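Local coordinates for protein possible thiamine biosynthesis enzyme (Candida albicans, PDB 2X7Q) that is of unknown function but has the periplasmic binding protein fold and may bind a small molecule, possibly one linked to thiamine biosynthesis, at residues A102-A115 with D186-T198. The protein carries 1 engineered substitution. Residues are numbered along the deposited sequence; the frame is centred on the assembly and turned at random.
Sequences AVSTGSNRDDVTDA and DNHEIKQIDQIYT
Ile193 pushes its side chain between strand 102-106 and the returning chain of Val112 to Ala115. Its CB lies 3.8 Å from Thr113 O. From there CG2 branches to Thr105 CG2, 3.7 Å away, the two side chains crossing at about a right angle. The other branch, CG1, set between the backbone N and the carbonyl carbon (chi1 61°), packs against Val103 CG1 at 3.6 Å. Beyond it CD1 ends between Val103 CG1 and Val112 CG1. Leu118 touches both valines, and Leu137 of helix 129-141 also packs on Val103. The backbones pair antiparallel: Val103 N donates to Asp194 O and Val103 O accepts from Ile193 N, while Thr105 bonds with Lys191 in both directions. The register slips by one between Val103 and Ser104, a beta bulge in which Ile193 is the extra residue, so that Ile193 and Asp194 both face Val103. In this periplasmic-binding-protein fold, strand 190-197 forms the outer edge of a five-stranded mixed sheet, and strand 100-106 separates it from strand 173-177. Lys191 reaches along the end of strand 102-106: CE passes 3.1 Å from Gly106 O, and a bend at chi3 (44°) brings NZ to a hydrogen bond with Ser107 O at 3.2 Å, well above the carbonyl plane. Ser104, on the other face of the sheet from Lys191, has its OG, hydrogen-bonded to Tyr185, 3.8 Å from Ile190 CD1. One water joins Ser107 OG to Glu189 O; another links Ile193 O with Asp114 OD1 and Ala115 N. Ala115 CB sits 3.6 Å from Asp194 OD2.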
loop_
_atom_site.group_PDB
_atom_site.type_symbol
_atom_site.label_atom_id
_atom_site.label_comp_id
_atom_site.label_asym_id
_atom_site.label_seq_id
_atom_site.Cartn_x
_atom_site.Cartn_y
_atom_site.Cartn_z
ATOM N N ALA A 102 8.387 4.747 -8.855
ATOM C CA ALA A 102 9.283 5.585 -9.640
ATOM C C ALA A 102 10.587 5.838 -8.885
ATOM O O ALA A 102 10.577 6.206 -7.705
ATOM C CB ALA A 102 8.605 6.901 -9.990
ATOM N N VAL A 103 11.709 5.646 -9.573
ATOM C CA VAL A 103 13.020 5.874 -8.982
ATOM C C VAL A 103 13.482 7.295 -9.283
ATOM O O VAL A 103 13.588 7.688 -10.445
ATOM C CB VAL A 103 14.054 4.873 -9.520
ATOM C CG1 VAL A 103 15.392 5.067 -8.825
ATOM C CG2 VAL A 103 13.556 3.446 -9.330
ATOM N N SER A 104 13.755 8.065 -8.234
ATOM C CA SER A 104 14.101 9.473 -8.401
ATOM C C SER A 104 15.497 9.799 -7.883
ATOM O O SER A 104 16.038 9.092 -7.032
ATOM C CB SER A 104 13.075 10.361 -7.695
ATOM O OG SER A 104 11.761 10.091 -8.147
ATOM N N THR A 105 16.070 10.878 -8.408
ATOM C CA THR A 105 17.346 11.391 -7.928
ATOM C C THR A 105 17.327 12.913 -7.982
ATOM O O THR A 105 16.339 13.512 -8.407
ATOM C CB THR A 105 18.528 10.852 -8.756
ATOM O OG1 THR A 105 19.766 11.245 -8.148
ATOM C CG2 THR A 105 18.475 11.385 -10.180
ATOM N N GLY A 106 18.420 13.534 -7.550
ATOM C CA GLY A 106 18.522 14.982 -7.549
ATOM C C GLY A 106 18.328 15.587 -8.926
ATOM O O GLY A 106 18.422 14.890 -9.935
ATOM N N SER A 107 18.057 16.887 -8.966
ATOM C CA SER A 107 17.849 17.591 -10.226
ATOM C C SER A 107 19.141 17.680 -11.032
ATOM O O SER A 107 19.131 17.537 -12.254
ATOM C CB SER A 107 17.292 18.991 -9.971
ATOM O OG SER A 107 18.181 19.764 -9.189
ATOM N N ASN A 108 20.250 17.916 -10.337
ATOM C CA ASN A 108 21.555 18.011 -10.979
ATOM C C ASN A 108 22.556 17.028 -10.383
ATOM O O ASN A 108 23.361 17.393 -9.525
ATOM C CB ASN A 108 22.103 19.435 -10.876
ATOM C CG ASN A 108 23.412 19.610 -11.626
ATOM O OD1 ASN A 108 23.462 19.479 -12.848
ATOM N ND2 ASN A 108 24.478 19.916 -10.894
ATOM N N ARG A 109 22.503 15.781 -10.841
ATOM C CA ARG A 109 23.402 14.747 -10.343
ATOM C C ARG A 109 24.152 14.063 -11.485
ATOM O O ARG A 109 23.646 13.118 -12.089
ATOM C CB ARG A 109 22.623 13.705 -9.539
ATOM C CG ARG A 109 21.939 14.249 -8.302
ATOM C CD ARG A 109 22.946 14.673 -7.249
ATOM N NE ARG A 109 23.816 13.569 -6.855
ATOM C CZ ARG A 109 23.510 12.672 -5.923
ATOM N NH1 ARG A 109 22.352 12.744 -5.286
ATOM N NH2 ARG A 109 24.361 11.699 -5.631
ATOM N N ASP A 110 25.355 14.544 -11.780
ATOM C CA ASP A 110 26.168 13.961 -12.842
ATOM C C ASP A 110 26.590 12.536 -12.499
ATOM O O ASP A 110 26.916 11.746 -13.384
ATOM C CB ASP A 110 27.409 14.818 -13.104
ATOM C CG ASP A 110 27.082 16.120 -13.806
ATOM O OD1 ASP A 110 25.894 16.357 -14.104
ATOM O OD2 ASP A 110 28.019 16.904 -14.064
ATOM N N ASP A 111 26.579 12.213 -11.211
ATOM C CA ASP A 111 27.032 10.908 -10.744
ATOM C C ASP A 111 25.935 9.846 -10.793
ATOM O O ASP A 111 26.213 8.653 -10.674
ATOM C CB ASP A 111 27.599 11.016 -9.327
ATOM C CG ASP A 111 26.590 11.556 -8.329
ATOM O OD1 ASP A 111 25.678 12.306 -8.741
ATOM O OD2 ASP A 111 26.719 11.238 -7.128
ATOM N N VAL A 112 24.691 10.280 -10.974
ATOM C CA VAL A 112 23.565 9.354 -11.014
ATOM C C VAL A 112 22.672 9.601 -12.225
ATOM O O VAL A 112 21.911 10.568 -12.260
ATOM C CB VAL A 112 22.714 9.445 -9.731
ATOM C CG1 VAL A 112 21.546 8.471 -9.799
ATOM C CG2 VAL A 112 23.573 9.171 -8.507
ATOM N N THR A 113 22.771 8.718 -13.215
ATOM C CA THR A 113 21.951 8.809 -14.419
ATOM C C THR A 113 21.225 7.493 -14.691
ATOM O O THR A 113 20.123 7.481 -15.242
ATOM C CB THR A 113 22.798 9.182 -15.653
ATOM O OG1 THR A 113 23.702 8.113 -15.957
ATOM C CG2 THR A 113 23.590 10.452 -15.390
ATOM N N ASP A 114 21.853 6.387 -14.303
ATOM C CA ASP A 114 21.275 5.060 -14.490
ATOM C C ASP A 114 21.039 4.366 -13.149
ATOM O O ASP A 114 21.745 4.625 -12.174
ATOM C CB ASP A 114 22.181 4.202 -15.377
ATOM C CG ASP A 114 21.627 2.807 -15.602
ATOM O OD1 ASP A 114 20.626 2.670 -16.334
ATOM O OD2 ASP A 114 22.196 1.844 -15.049
ATOM N N ALA A 115 20.045 3.485 -13.112
ATOM C CA ALA A 115 19.662 2.794 -11.885
ATOM C C ALA A 115 20.778 1.911 -11.336
ATOM O O ALA A 115 20.864 1.686 -10.131
ATOM C CB ALA A 115 18.398 1.972 -12.116
ATOM N N ASP A 186 7.849 17.496 -12.907
ATOM C CA ASP A 186 7.423 18.579 -13.787
ATOM C C ASP A 186 8.002 19.933 -13.382
ATOM O O ASP A 186 8.311 20.760 -14.239
ATOM C CB ASP A 186 5.894 18.644 -13.854
ATOM C CG ASP A 186 5.291 17.437 -14.546
ATOM O OD1 ASP A 186 6.031 16.732 -15.261
ATOM O OD2 ASP A 186 4.079 17.196 -14.378
ATOM N N ASN A 187 8.148 20.160 -12.080
ATOM C CA ASN A 187 8.776 21.387 -11.598
ATOM C C ASN A 187 10.290 21.223 -11.487
ATOM O O ASN A 187 10.989 22.108 -10.993
ATOM C CB ASN A 187 8.169 21.846 -10.267
ATOM C CG ASN A 187 8.419 20.867 -9.137
ATOM O OD1 ASN A 187 9.185 19.914 -9.277
ATOM N ND2 ASN A 187 7.775 21.105 -8.005
ATOM N N HIS A 188 10.780 20.072 -11.939
ATOM C CA HIS A 188 12.211 19.811 -12.054
ATOM C C HIS A 188 12.962 19.857 -10.725
ATOM O O HIS A 188 14.156 20.148 -10.695
ATOM C CB HIS A 188 12.847 20.778 -13.059
ATOM C CG HIS A 188 12.229 20.725 -14.421
ATOM N ND1 HIS A 188 12.567 19.770 -15.357
ATOM C CD2 HIS A 188 11.293 21.510 -15.007
ATOM C CE1 HIS A 188 11.868 19.970 -16.460
ATOM N NE2 HIS A 188 11.088 21.019 -16.275
ATOM N N GLU A 189 12.266 19.562 -9.631
ATOM C CA GLU A 189 12.917 19.464 -8.329
ATOM C C GLU A 189 13.696 18.159 -8.238
ATOM O O GLU A 189 14.816 18.122 -7.726
ATOM C CB GLU A 189 11.898 19.555 -7.192
ATOM C CG GLU A 189 12.507 19.389 -5.807
ATOM C CD GLU A 189 11.508 19.627 -4.691
ATOM O OE1 GLU A 189 10.506 20.332 -4.931
ATOM O OE2 GLU A 189 11.734 19.127 -3.569
ATOM N N ILE A 190 13.092 17.089 -8.744
ATOM C CA ILE A 190 13.756 15.794 -8.816
ATOM C C ILE A 190 13.788 15.288 -10.255
ATOM O O ILE A 190 13.316 15.961 -11.173
ATOM C CB ILE A 190 13.081 14.749 -7.910
ATOM C CG1 ILE A 190 11.593 14.635 -8.239
ATOM C CG2 ILE A 190 13.280 15.104 -6.446
ATOM C CD1 ILE A 190 10.847 13.652 -7.360
ATOM N N LYS A 191 14.345 14.097 -10.448
ATOM C CA LYS A 191 14.564 13.565 -11.788
ATOM C C LYS A 191 14.408 12.049 -11.828
ATOM O O LYS A 191 15.087 11.329 -11.098
ATOM C CB LYS A 191 15.953 13.968 -12.281
ATOM C CG LYS A 191 16.383 13.323 -13.579
ATOM C CD LYS A 191 17.729 13.880 -14.017
ATOM C CE LYS A 191 18.694 13.961 -12.845
ATOM N NZ LYS A 191 19.975 14.617 -13.207
ATOM N N GLN A 192 13.509 11.574 -12.685
ATOM C CA GLN A 192 13.252 10.142 -12.806
ATOM C C GLN A 192 14.341 9.445 -13.610
ATOM O O GLN A 192 14.760 9.935 -14.660
ATOM C CB GLN A 192 11.890 9.890 -13.456
ATOM C CG GLN A 192 11.600 8.423 -13.733
ATOM C CD GLN A 192 10.274 8.212 -14.431
ATOM O OE1 GLN A 192 10.195 7.511 -15.439
ATOM N NE2 GLN A 192 9.222 8.817 -13.897
ATOM N N ILE A 193 14.790 8.297 -13.115
ATOM C CA ILE A 193 15.818 7.522 -13.795
ATOM C C ILE A 193 15.337 6.109 -14.110
ATOM O O ILE A 193 15.975 5.387 -14.876
ATOM C CB ILE A 193 17.114 7.441 -12.962
ATOM C CG1 ILE A 193 16.853 6.745 -11.624
ATOM C CG2 ILE A 193 17.692 8.827 -12.745
ATOM C CD1 ILE A 193 18.094 6.603 -10.763
ATOM N N ASP A 194 14.205 5.723 -13.526
ATOM C CA ASP A 194 13.661 4.385 -13.735
ATOM C C ASP A 194 12.277 4.223 -13.102
ATOM O O ASP A 194 11.873 5.015 -12.250
ATOM C CB ASP A 194 14.622 3.339 -13.167
ATOM C CG ASP A 194 14.430 1.970 -13.785
ATOM O OD1 ASP A 194 13.588 1.833 -14.698
ATOM O OD2 ASP A 194 15.128 1.028 -13.358
ATOM N N GLN A 195 11.556 3.191 -13.534
ATOM C CA GLN A 195 10.262 2.841 -12.956
ATOM C C GLN A 195 10.203 1.335 -12.740
ATOM O O GLN A 195 11.068 0.606 -13.219
ATOM C CB GLN A 195 9.119 3.280 -13.874
ATOM C CG GLN A 195 8.968 4.785 -14.024
ATOM C CD GLN A 195 7.791 5.165 -14.906
ATOM O OE1 GLN A 195 7.167 4.308 -15.533
ATOM N NE2 GLN A 195 7.482 6.456 -14.958
ATOM N N ILE A 196 9.190 0.869 -12.014
ATOM C CA ILE A 196 9.033 -0.562 -11.769
ATOM C C ILE A 196 7.686 -0.897 -11.137
ATOM O O ILE A 196 7.319 -0.342 -10.102
ATOM C CB ILE A 196 10.171 -1.120 -10.887
ATOM C CG1 ILE A 196 9.952 -2.610 -10.613
ATOM C CG2 ILE A 196 10.272 -0.345 -9.587
ATOM C CD1 ILE A 196 11.027 -3.234 -9.751
ATOM N N TYR A 197 6.952 -1.806 -11.770
ATOM C CA TYR A 197 5.656 -2.234 -11.264
ATOM C C TYR A 197 5.819 -3.321 -10.211
ATOM O O TYR A 197 6.813 -4.050 -10.205
ATOM C CB TYR A 197 4.782 -2.767 -12.403
ATOM C CG TYR A 197 4.314 -1.715 -13.385
ATOM C CD1 TYR A 197 3.171 -0.966 -13.139
ATOM C CD2 TYR A 197 5.007 -1.486 -14.564
ATOM C CE1 TYR A 197 2.740 -0.007 -14.038
ATOM C CE2 TYR A 197 4.585 -0.532 -15.469
ATOM C CZ TYR A 197 3.449 0.205 -15.202
ATOM O OH TYR A 197 3.024 1.159 -16.099
ATOM N N THR A 198 4.838 -3.429 -9.322
ATOM C CA THR A 198 4.792 -4.534 -8.378
ATOM C C THR A 198 4.203 -5.750 -9.082
ATOM O O THR A 198 3.164 -5.647 -9.735
ATOM C CB THR A 198 3.935 -4.195 -7.144
ATOM O OG1 THR A 198 2.585 -3.940 -7.551
ATOM C CG2 THR A 198 4.486 -2.968 -6.431
HETATM O O HOH W 1 16.201 20.485 -7.268
HETATM O O HOH W 2 17.868 3.194 -15.123
#